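Local coordinates for protein kappa-carrageenase (Pseudoalteromonas carrageenovora, PDB 1DYP) that cleaves the beta-1,4 linkages between D-galactose 4-sulfate and 3,6-anhydro-D-galactose inside kappa-carrageenan chains, the part described being its family 16 catalytic domain, at residues D70-Q75 with Q239-Q244; R150-D155 with Y182-D187; F192-V197 with Y207-I212. The protein carries 1 engineered substitution. One frame throughout, in Å; residues are numbered along the deposited sequence.

Interaction 1 of 3, residues D70-Q75 with Q239-Q244; sequences DGCNQQ and QWKCNQ
A covalent bond ties two bends of the chain that lie some 170 residues apart: C72 SG and C242 SG are joined at 2.0 Å, with a torsion of 99° about the sulfur-sulfur bond. That value is close to the perpendicular arrangement a disulfide prefers and argues against torsional strain. C242 aims its CB at the turn 70-75, and both sulfurs sit beside their own backbone nitrogens. The extended aliphatic chain of K241 runs alongside the bridge, its CG 3.6 Å from C72 SG, while its amino end makes a cation-pi contact with Y246.

Next to the disulfide stands one polar link. Q244 stretches towards the turn, and its OE1 accepts the backbone N-H of G71 at 2.8 Å, the donor standing above the carbonyl plane, 40° out of it and so off the lone pairs, with a bent N-H...O angle of 136°. The other half of the amide, NE2, donates to W69 O, so both ends of the group are engaged and its rotation is fixed.

The turn that receives these links is itself stiffened from within. D70 OD2 collects N73 ND2 on its syn side at 2.8 Å and Q75 NE2 on its anti side at 3.0 Å, both from the same face of the carboxylate, whereas OD1 is bonded to the hydroxyl of Y246. Two successive residues, Q74 and Q75, are set against D70 alone, the pattern of a G1 beta bulge, here at the bend between strands 54-70 and 75-95 and stapled by a disulfide to the tight hairpin of strands 238-241 and 244-247.

Interaction 2 of 3, residues R150-D155 with Y182-D187; sequences RESDHD and YHLPFD
S152 and L184 meet in the tightly packed part of the contact: S152 OG lies 3.5 Å from L184 CD2, and the leucine's CB and CG rest on the carbonyl oxygen of R150. S152 OG also reaches the ring edge of Y182 and shares a hydrogen bond with H154 NE2 (2.8 Å). With H154 ND1 held by V140 O, the imidazole is gripped at both nitrogens and lies beside the CB of Y182. The backbones form an antiparallel pair of strands, 151-162 with 181-183, within the curved beta-sandwich of the family: S152 and Y182 exchange two hydrogen bonds, and L184 N adds a third to R150 O at 2.7 Å. On the other face of the strands, E151 folds back (chi2 62°) and brings its carboxylate close to the backbone of Y182.

Towards solvent the contact becomes looser. The extended chain of R150 lies along the loop that follows the strand, one face of its guanidinium set against the F186-D187 peptide, with D187 N 3.4 Å above the plane. Water takes over the bonding here: one molecule joins R150 NH1 to L184 O, another links R150 NE with D187 OD2, an oxygen that also forms a salt bridge with R189.

Interaction 3 of 3, residues F192-V197 with Y207-I212; sequences FHTYGV and YVDGEI
H193 and D209 meet with ring and carboxylate turned 40° against each other, yet the hydrogen bond between them is well aligned: H193 ND1 donates to D209 OD2 at 2.8 Å, 164° at the hydrogen, with the acceptor near the ring plane and its syn lone pair in use. The second oxygen, D209 OD1, is met nearly along its C-O axis by T194 N (2.9 Å). One carboxylate thus holds two consecutive residues of the facing strand, and D209 N returns a bond to T194 O. The far nitrogen of the imidazole, NE2, is hydrogen-bonded to N190 O.

Y195 and V208 form a non-hydrogen-bonded pair and run alongside each other in the same direction, Y195 CD1 against V208 CG2 at 3.9 Å. On the opposite face Y207 turns the edge of its ring to G196 O, while the backbones of these two residues exchange a pair of hydrogen bonds. Beyond V208 the chain reverses through a type I' turn, V208 to E211, and a water joins T194 OG1 to G210 N. Strand 193-199 pairs with 203-208 as a beta hairpin and is flanked on its other side by strand 98-105, tied to the backbones of H193, Y195 and V197.

How the interactions relate
Interactions 2 and 3 are neighbours in the beta-sandwich, with centres about 10 Å apart, and they touch: F186 of 182-187 packs its ring on that of H193 and against D209, while H154 meets V208. Both are antiparallel strand pairings with buried side chains on one flank and water-bridged polar groups at the margin, although interaction 2 meets solvent through an arginine and interaction 3 is clasped by a histidine-carboxylate bond. Interaction 1 stands apart, about 28 Å and 33 Å from the others between centres. It joins bends towards the periphery by a disulfide and a hydrogen bond to a glutamine side-chain amide, and the chain loop it closes contains both of the other contacts.

Interaction 1 of 3, residues D70-Q75 with Q239-Q244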
loop_
_atom_site.group_PDB
_atom_site.type_symbol
_atom_site.label_atom_id
_atom_site.label_comp_id
_atom_site.label_asym_id
_atom_site.label_seq_id
_atom_site.Cartn_x
_atom_site.Cartn_y
_atom_site.Cartn_z
ATOM N N ASP A 70 -14.548 7.887 -13.983
ATOM C CA ASP A 70 -14.410 9.333 -13.884
ATOM C C ASP A 70 -15.344 9.773 -12.757
ATOM O O ASP A 70 -16.477 10.200 -12.994
ATOM C CB ASP A 70 -14.815 9.955 -15.224
ATOM C CG ASP A 70 -14.794 11.469 -15.214
ATOM O OD1 ASP A 70 -14.373 12.078 -14.207
ATOM O OD2 ASP A 70 -15.207 12.046 -16.241
ATOM N N GLY A 71 -14.854 9.640 -11.529
ATOM C CA GLY A 71 -15.630 9.995 -10.353
ATOM C C GLY A 71 -16.199 11.396 -10.340
ATOM O O GLY A 71 -17.331 11.607 -9.909
ATOM N N CYS A 72 -15.418 12.365 -10.800
ATOM C CA CYS A 72 -15.885 13.742 -10.824
ATOM C C CYS A 72 -17.198 13.857 -11.590
ATOM O O CYS A 72 -18.092 14.609 -11.201
ATOM C CB CYS A 72 -14.842 14.644 -11.476
ATOM S SG CYS A 72 -13.330 14.921 -10.498
ATOM N N ASN A 73 -17.311 13.110 -12.682
ATOM C CA ASN A 73 -18.517 13.136 -13.493
ATOM C C ASN A 73 -19.422 11.931 -13.256
ATOM O O ASN A 73 -20.427 11.759 -13.948
ATOM C CB ASN A 73 -18.146 13.234 -14.974
ATOM C CG ASN A 73 -17.582 14.592 -15.336
ATOM O OD1 ASN A 73 -18.246 15.615 -15.156
ATOM N ND2 ASN A 73 -16.355 14.614 -15.844
ATOM N N GLN A 74 -19.070 11.112 -12.269
ATOM C CA GLN A 74 -19.854 9.924 -11.932
ATOM C C GLN A 74 -20.172 9.119 -13.184
ATOM O O GLN A 74 -21.330 8.781 -13.449
ATOM C CB GLN A 74 -21.153 10.337 -11.234
ATOM C CG GLN A 74 -20.937 10.958 -9.865
ATOM C CD GLN A 74 -20.375 9.965 -8.866
ATOM O OE1 GLN A 74 -21.047 9.005 -8.486
ATOM N NE2 GLN A 74 -19.135 10.183 -8.441
ATOM N N GLN A 75 -19.134 8.801 -13.948
ATOM C CA GLN A 75 -19.315 8.052 -15.183
ATOM C C GLN A 75 -18.123 7.177 -15.516
ATOM O O GLN A 75 -16.979 7.534 -15.238
ATOM C CB GLN A 75 -19.532 9.020 -16.346
ATOM C CG GLN A 75 -18.331 9.924 -16.587
ATOM C CD GLN A 75 -18.537 10.900 -17.725
ATOM O OE1 GLN A 75 -19.645 11.038 -18.246
ATOM N NE2 GLN A 75 -17.468 11.592 -18.114
ATOM N N GLN A 239 -3.044 14.057 -11.045
ATOM C CA GLN A 239 -3.803 15.146 -10.454
ATOM C C GLN A 239 -4.705 14.384 -9.496
ATOM O O GLN A 239 -4.972 13.200 -9.705
ATOM C CB GLN A 239 -4.667 15.871 -11.487
ATOM C CG GLN A 239 -3.905 16.513 -12.632
ATOM C CD GLN A 239 -2.933 17.594 -12.185
ATOM O OE1 GLN A 239 -2.906 17.991 -11.017
ATOM N NE2 GLN A 239 -2.133 18.083 -13.126
ATOM N N TRP A 240 -5.166 15.046 -8.446
ATOM C CA TRP A 240 -6.035 14.392 -7.485
ATOM C C TRP A 240 -7.271 15.239 -7.247
ATOM O O TRP A 240 -7.178 16.393 -6.831
ATOM C CB TRP A 240 -5.283 14.150 -6.173
ATOM C CG TRP A 240 -6.168 13.721 -5.049
ATOM C CD1 TRP A 240 -6.852 14.533 -4.187
ATOM C CD2 TRP A 240 -6.496 12.379 -4.681
ATOM N NE1 TRP A 240 -7.584 13.779 -3.307
ATOM C CE2 TRP A 240 -7.386 12.452 -3.588
ATOM C CE3 TRP A 240 -6.125 11.121 -5.170
ATOM C CZ2 TRP A 240 -7.913 11.312 -2.972
ATOM C CZ3 TRP A 240 -6.649 9.987 -4.560
ATOM C CH2 TRP A 240 -7.534 10.092 -3.471
ATOM N N LYS A 241 -8.430 14.655 -7.524
ATOM C CA LYS A 241 -9.696 15.348 -7.356
ATOM C C LYS A 241 -10.823 14.330 -7.267
ATOM O O LYS A 241 -10.712 13.222 -7.792
ATOM C CB LYS A 241 -9.933 16.294 -8.539
ATOM C CG LYS A 241 -9.824 15.625 -9.908
ATOM C CD LYS A 241 -10.141 16.615 -11.017
ATOM C CE LYS A 241 -10.124 15.953 -12.387
ATOM N NZ LYS A 241 -10.536 16.915 -13.452
ATOM N N CYS A 242 -11.905 14.712 -6.599
ATOM C CA CYS A 242 -13.063 13.840 -6.429
ATOM C C CYS A 242 -12.647 12.475 -5.886
ATOM O O CYS A 242 -13.125 11.432 -6.335
ATOM C CB CYS A 242 -13.818 13.695 -7.757
ATOM S SG CYS A 242 -13.999 15.295 -8.618
ATOM N N ASN A 243 -11.732 12.512 -4.922
ATOM C CA ASN A 243 -11.226 11.327 -4.239
ATOM C C ASN A 243 -10.567 10.260 -5.107
ATOM O O ASN A 243 -10.655 9.065 -4.810
ATOM C CB ASN A 243 -12.354 10.706 -3.411
ATOM C CG ASN A 243 -12.866 11.650 -2.339
ATOM O OD1 ASN A 243 -12.087 12.188 -1.550
ATOM N ND2 ASN A 243 -14.177 11.858 -2.305
ATOM N N GLN A 244 -9.890 10.691 -6.165
ATOM C CA GLN A 244 -9.211 9.752 -7.051
ATOM C C GLN A 244 -8.161 10.461 -7.888
ATOM O O GLN A 244 -8.138 11.690 -7.967
ATOM C CB GLN A 244 -10.212 9.093 -7.996
ATOM C CG GLN A 244 -10.722 10.054 -9.063
ATOM C CD GLN A 244 -11.539 9.372 -10.134
ATOM O OE1 GLN A 244 -12.688 9.003 -9.912
ATOM N NE2 GLN A 244 -10.943 9.196 -11.311
#

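Interaction 2 of 3, residues R150-D155 with Y182-D187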
loop_
_atom_site.group_PDB
_atom_site.type_symbol
_atom_site.label_atom_id
_atom_site.label_comp_id
_atom_site.label_asym_id
_atom_site.label_seq_id
_atom_site.Cartn_x
_atom_site.Cartn_y
_atom_site.Cartn_z
ATOM N N ARG A 150 12.497 12.391 1.669
ATOM C CA ARG A 150 12.581 11.701 2.954
ATOM C C ARG A 150 11.304 11.712 3.783
ATOM O O ARG A 150 11.276 11.181 4.892
ATOM C CB ARG A 150 13.753 12.248 3.776
ATOM C CG ARG A 150 15.095 11.969 3.125
ATOM C CD ARG A 150 16.272 12.247 4.046
ATOM N NE ARG A 150 17.528 11.910 3.382
ATOM C CZ ARG A 150 18.709 11.851 3.988
ATOM N NH1 ARG A 150 18.809 12.107 5.285
ATOM N NH2 ARG A 150 19.794 11.530 3.293
ATOM N N GLU A 151 10.241 12.303 3.251
ATOM C CA GLU A 151 8.976 12.325 3.978
ATOM C C GLU A 151 8.207 11.055 3.633
ATOM O O GLU A 151 7.912 10.795 2.464
ATOM C CB GLU A 151 8.146 13.549 3.588
ATOM C CG GLU A 151 6.847 13.709 4.378
ATOM C CD GLU A 151 7.083 13.896 5.870
ATOM O OE1 GLU A 151 8.166 14.390 6.246
ATOM O OE2 GLU A 151 6.180 13.566 6.668
ATOM N N SER A 152 7.898 10.260 4.650
ATOM C CA SER A 152 7.155 9.023 4.438
ATOM C C SER A 152 5.794 9.099 5.110
ATOM O O SER A 152 5.615 9.825 6.092
ATOM C CB SER A 152 7.933 7.823 4.990
ATOM O OG SER A 152 8.194 7.962 6.378
ATOM N N ASP A 153 4.832 8.356 4.574
ATOM C CA ASP A 153 3.491 8.323 5.143
ATOM C C ASP A 153 3.156 6.928 5.668
ATOM O O ASP A 153 3.497 5.920 5.060
ATOM C CB ASP A 153 2.466 8.747 4.099
ATOM C CG ASP A 153 2.677 10.161 3.642
ATOM O OD1 ASP A 153 2.713 11.063 4.503
ATOM O OD2 ASP A 153 2.811 10.367 2.425
ATOM N N HIS A 154 2.488 6.879 6.814
ATOM C CA HIS A 154 2.096 5.625 7.461
ATOM C C HIS A 154 0.667 5.943 7.845
ATOM O O HIS A 154 0.374 6.320 8.979
ATOM C CB HIS A 154 3.011 5.413 8.665
ATOM C CG HIS A 154 4.466 5.557 8.330
ATOM N ND1 HIS A 154 5.232 4.513 7.862
ATOM C CD2 HIS A 154 5.278 6.641 8.317
ATOM C CE1 HIS A 154 6.449 4.942 7.570
ATOM N NE2 HIS A 154 6.500 6.233 7.835
ATOM N N ASP A 155 -0.211 5.820 6.854
ATOM C CA ASP A 155 -1.614 6.180 7.004
ATOM C C ASP A 155 -2.677 5.085 7.108
ATOM O O ASP A 155 -2.399 3.877 7.077
ATOM C CB ASP A 155 -2.000 7.091 5.841
ATOM C CG ASP A 155 -1.149 8.332 5.770
ATOM O OD1 ASP A 155 -0.671 8.768 6.839
ATOM O OD2 ASP A 155 -0.960 8.875 4.664
ATOM N N TYR A 182 6.135 11.160 8.652
ATOM C CA TYR A 182 7.447 10.945 9.245
ATOM C C TYR A 182 8.581 11.424 8.356
ATOM O O TYR A 182 8.541 11.266 7.135
ATOM C CB TYR A 182 7.622 9.452 9.530
ATOM C CG TYR A 182 8.929 9.056 10.184
ATOM C CD1 TYR A 182 9.257 9.501 11.464
ATOM C CD2 TYR A 182 9.802 8.170 9.553
ATOM C CE1 TYR A 182 10.417 9.068 12.103
ATOM C CE2 TYR A 182 10.967 7.730 10.183
ATOM C CZ TYR A 182 11.264 8.179 11.458
ATOM O OH TYR A 182 12.389 7.714 12.098
ATOM N N HIS A 183 9.590 12.019 8.977
ATOM C CA HIS A 183 10.754 12.470 8.240
ATOM C C HIS A 183 11.806 11.386 8.445
ATOM O O HIS A 183 12.358 11.233 9.535
ATOM C CB HIS A 183 11.251 13.815 8.773
ATOM C CG HIS A 183 12.443 14.340 8.039
ATOM N ND1 HIS A 183 13.735 14.007 8.384
ATOM C CD2 HIS A 183 12.536 15.119 6.937
ATOM C CE1 HIS A 183 14.573 14.557 7.524
ATOM N NE2 HIS A 183 13.871 15.236 6.635
ATOM N N LEU A 184 12.060 10.619 7.392
ATOM C CA LEU A 184 13.027 9.532 7.455
ATOM C C LEU A 184 14.441 10.035 7.715
ATOM O O LEU A 184 14.842 11.083 7.212
ATOM C CB LEU A 184 13.012 8.743 6.143
ATOM C CG LEU A 184 11.698 8.065 5.743
ATOM C CD1 LEU A 184 11.749 7.655 4.274
ATOM C CD2 LEU A 184 11.460 6.858 6.633
ATOM N N PRO A 185 15.212 9.294 8.524
ATOM C CA PRO A 185 16.588 9.697 8.822
ATOM C C PRO A 185 17.545 9.169 7.755
ATOM O O PRO A 185 18.753 9.062 7.979
ATOM C CB PRO A 185 16.833 9.072 10.191
ATOM C CG PRO A 185 16.067 7.797 10.104
ATOM C CD PRO A 185 14.763 8.238 9.451
ATOM N N PHE A 186 16.990 8.856 6.588
ATOM C CA PHE A 186 17.764 8.323 5.474
ATOM C C PHE A 186 16.974 8.490 4.181
ATOM O O PHE A 186 15.782 8.806 4.209
ATOM C CB PHE A 186 18.048 6.835 5.712
ATOM C CG PHE A 186 16.807 6.007 5.947
ATOM C CD1 PHE A 186 16.004 5.612 4.881
ATOM C CD2 PHE A 186 16.429 5.643 7.238
ATOM C CE1 PHE A 186 14.842 4.868 5.095
ATOM C CE2 PHE A 186 15.268 4.900 7.463
ATOM C CZ PHE A 186 14.473 4.511 6.389
ATOM N N ASP A 187 17.645 8.292 3.051
ATOM C CA ASP A 187 16.984 8.375 1.754
ATOM C C ASP A 187 16.435 6.967 1.545
ATOM O O ASP A 187 17.194 6.006 1.468
ATOM C CB ASP A 187 17.999 8.705 0.658
ATOM C CG ASP A 187 17.342 8.968 -0.678
ATOM O OD1 ASP A 187 16.402 8.230 -1.035
ATOM O OD2 ASP A 187 17.772 9.910 -1.377
HETATM O O HOH W 1 17.084 12.579 7.174
HETATM O O HOH W 2 17.963 12.267 0.581
#

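Interaction 3 of 3, residues F192-V197 with Y207-I212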
loop_
_atom_site.group_PDB
_atom_site.type_symbol
_atom_site.label_atom_id
_atom_site.label_comp_id
_atom_site.label_asym_id
_atom_site.label_seq_id
_atom_site.Cartn_x
_atom_site.Cartn_y
_atom_site.Cartn_z
ATOM N N PHE A 192 18.114 -1.146 1.460
ATOM C CA PHE A 192 16.848 -1.611 1.990
ATOM C C PHE A 192 16.623 -1.166 3.420
ATOM O O PHE A 192 17.563 -1.014 4.196
ATOM C CB PHE A 192 16.777 -3.135 1.912
ATOM C CG PHE A 192 16.732 -3.662 0.512
ATOM C CD1 PHE A 192 17.889 -3.736 -0.260
ATOM C CD2 PHE A 192 15.523 -4.050 -0.052
ATOM C CE1 PHE A 192 17.837 -4.190 -1.577
ATOM C CE2 PHE A 192 15.459 -4.505 -1.366
ATOM C CZ PHE A 192 16.619 -4.575 -2.132
ATOM N N HIS A 193 15.359 -0.950 3.754
ATOM C CA HIS A 193 14.972 -0.538 5.093
ATOM C C HIS A 193 13.740 -1.335 5.465
ATOM O O HIS A 193 13.032 -1.833 4.591
ATOM C CB HIS A 193 14.699 0.963 5.108
ATOM C CG HIS A 193 15.911 1.778 4.788
ATOM N ND1 HIS A 193 16.825 2.159 5.747
ATOM C CD2 HIS A 193 16.415 2.194 3.601
ATOM C CE1 HIS A 193 17.842 2.769 5.164
ATOM N NE2 HIS A 193 17.618 2.802 3.863
ATOM N N THR A 194 13.490 -1.473 6.759
ATOM C CA THR A 194 12.349 -2.252 7.209
ATOM C C THR A 194 11.181 -1.376 7.614
ATOM O O THR A 194 11.329 -0.422 8.377
ATOM C CB THR A 194 12.735 -3.162 8.385
ATOM O OG1 THR A 194 13.092 -2.363 9.518
ATOM C CG2 THR A 194 13.911 -4.037 7.995
ATOM N N TYR A 195 10.016 -1.722 7.082
ATOM C CA TYR A 195 8.786 -0.997 7.343
ATOM C C TYR A 195 7.804 -1.987 7.944
ATOM O O TYR A 195 7.468 -2.997 7.328
ATOM C CB TYR A 195 8.255 -0.435 6.025
ATOM C CG TYR A 195 9.220 0.536 5.383
ATOM C CD1 TYR A 195 9.254 1.875 5.774
ATOM C CD2 TYR A 195 10.137 0.103 4.425
ATOM C CE1 TYR A 195 10.178 2.760 5.228
ATOM C CE2 TYR A 195 11.070 0.983 3.870
ATOM C CZ TYR A 195 11.083 2.308 4.279
ATOM O OH TYR A 195 12.001 3.182 3.745
ATOM N N GLY A 196 7.345 -1.706 9.154
ATOM C CA GLY A 196 6.426 -2.630 9.780
ATOM C C GLY A 196 5.277 -1.978 10.504
ATOM O O GLY A 196 5.252 -0.766 10.721
ATOM N N VAL A 197 4.305 -2.799 10.867
ATOM C CA VAL A 197 3.157 -2.314 11.598
ATOM C C VAL A 197 2.629 -3.437 12.471
ATOM O O VAL A 197 2.607 -4.599 12.068
ATOM C CB VAL A 197 2.034 -1.819 10.650
ATOM C CG1 VAL A 197 1.399 -2.987 9.916
ATOM C CG2 VAL A 197 0.995 -1.046 11.447
ATOM N N TYR A 207 6.380 1.100 12.358
ATOM C CA TYR A 207 7.819 1.085 12.591
ATOM C C TYR A 207 8.627 1.287 11.318
ATOM O O TYR A 207 8.219 0.874 10.238
ATOM C CB TYR A 207 8.256 -0.257 13.186
ATOM C CG TYR A 207 7.563 -0.662 14.463
ATOM C CD1 TYR A 207 6.256 -1.146 14.449
ATOM C CD2 TYR A 207 8.223 -0.576 15.686
ATOM C CE1 TYR A 207 5.622 -1.536 15.629
ATOM C CE2 TYR A 207 7.597 -0.963 16.875
ATOM C CZ TYR A 207 6.300 -1.441 16.836
ATOM O OH TYR A 207 5.682 -1.832 18.002
ATOM N N VAL A 208 9.783 1.924 11.467
ATOM C CA VAL A 208 10.712 2.130 10.361
ATOM C C VAL A 208 12.088 1.856 10.956
ATOM O O VAL A 208 12.534 2.559 11.861
ATOM C CB VAL A 208 10.666 3.562 9.802
ATOM C CG1 VAL A 208 11.746 3.734 8.735
ATOM C CG2 VAL A 208 9.302 3.838 9.185
ATOM N N ASP A 209 12.748 0.818 10.455
ATOM C CA ASP A 209 14.059 0.431 10.961
ATOM C C ASP A 209 14.054 0.310 12.488
ATOM O O ASP A 209 14.985 0.751 13.166
ATOM C CB ASP A 209 15.139 1.420 10.503
ATOM C CG ASP A 209 15.546 1.213 9.048
ATOM O OD1 ASP A 209 15.184 0.173 8.462
ATOM O OD2 ASP A 209 16.244 2.086 8.489
ATOM N N GLY A 210 12.986 -0.281 13.019
ATOM C CA GLY A 210 12.877 -0.498 14.452
ATOM C C GLY A 210 12.293 0.622 15.290
ATOM O O GLY A 210 11.885 0.389 16.427
ATOM N N GLU A 211 12.252 1.831 14.743
ATOM C CA GLU A 211 11.719 2.982 15.466
ATOM C C GLU A 211 10.221 3.141 15.261
ATOM O O GLU A 211 9.718 2.929 14.162
ATOM C CB GLU A 211 12.432 4.253 15.005
ATOM C CG GLU A 211 13.914 4.260 15.316
ATOM C CD GLU A 211 14.175 4.282 16.805
ATOM O OE1 GLU A 211 13.836 5.295 17.445
ATOM O OE2 GLU A 211 14.704 3.282 17.336
ATOM N N ILE A 212 9.506 3.508 16.320
ATOM C CA ILE A 212 8.065 3.714 16.211
ATOM C C ILE A 212 7.842 5.078 15.567
ATOM O O ILE A 212 8.298 6.101 16.086
ATOM C CB ILE A 212 7.377 3.673 17.595
ATOM C CG1 ILE A 212 7.493 2.268 18.191
ATOM C CG2 ILE A 212 5.907 4.081 17.460
ATOM C CD1 ILE A 212 6.882 2.122 19.576
HETATM O O HOH W 3 10.954 -1.516 11.360
#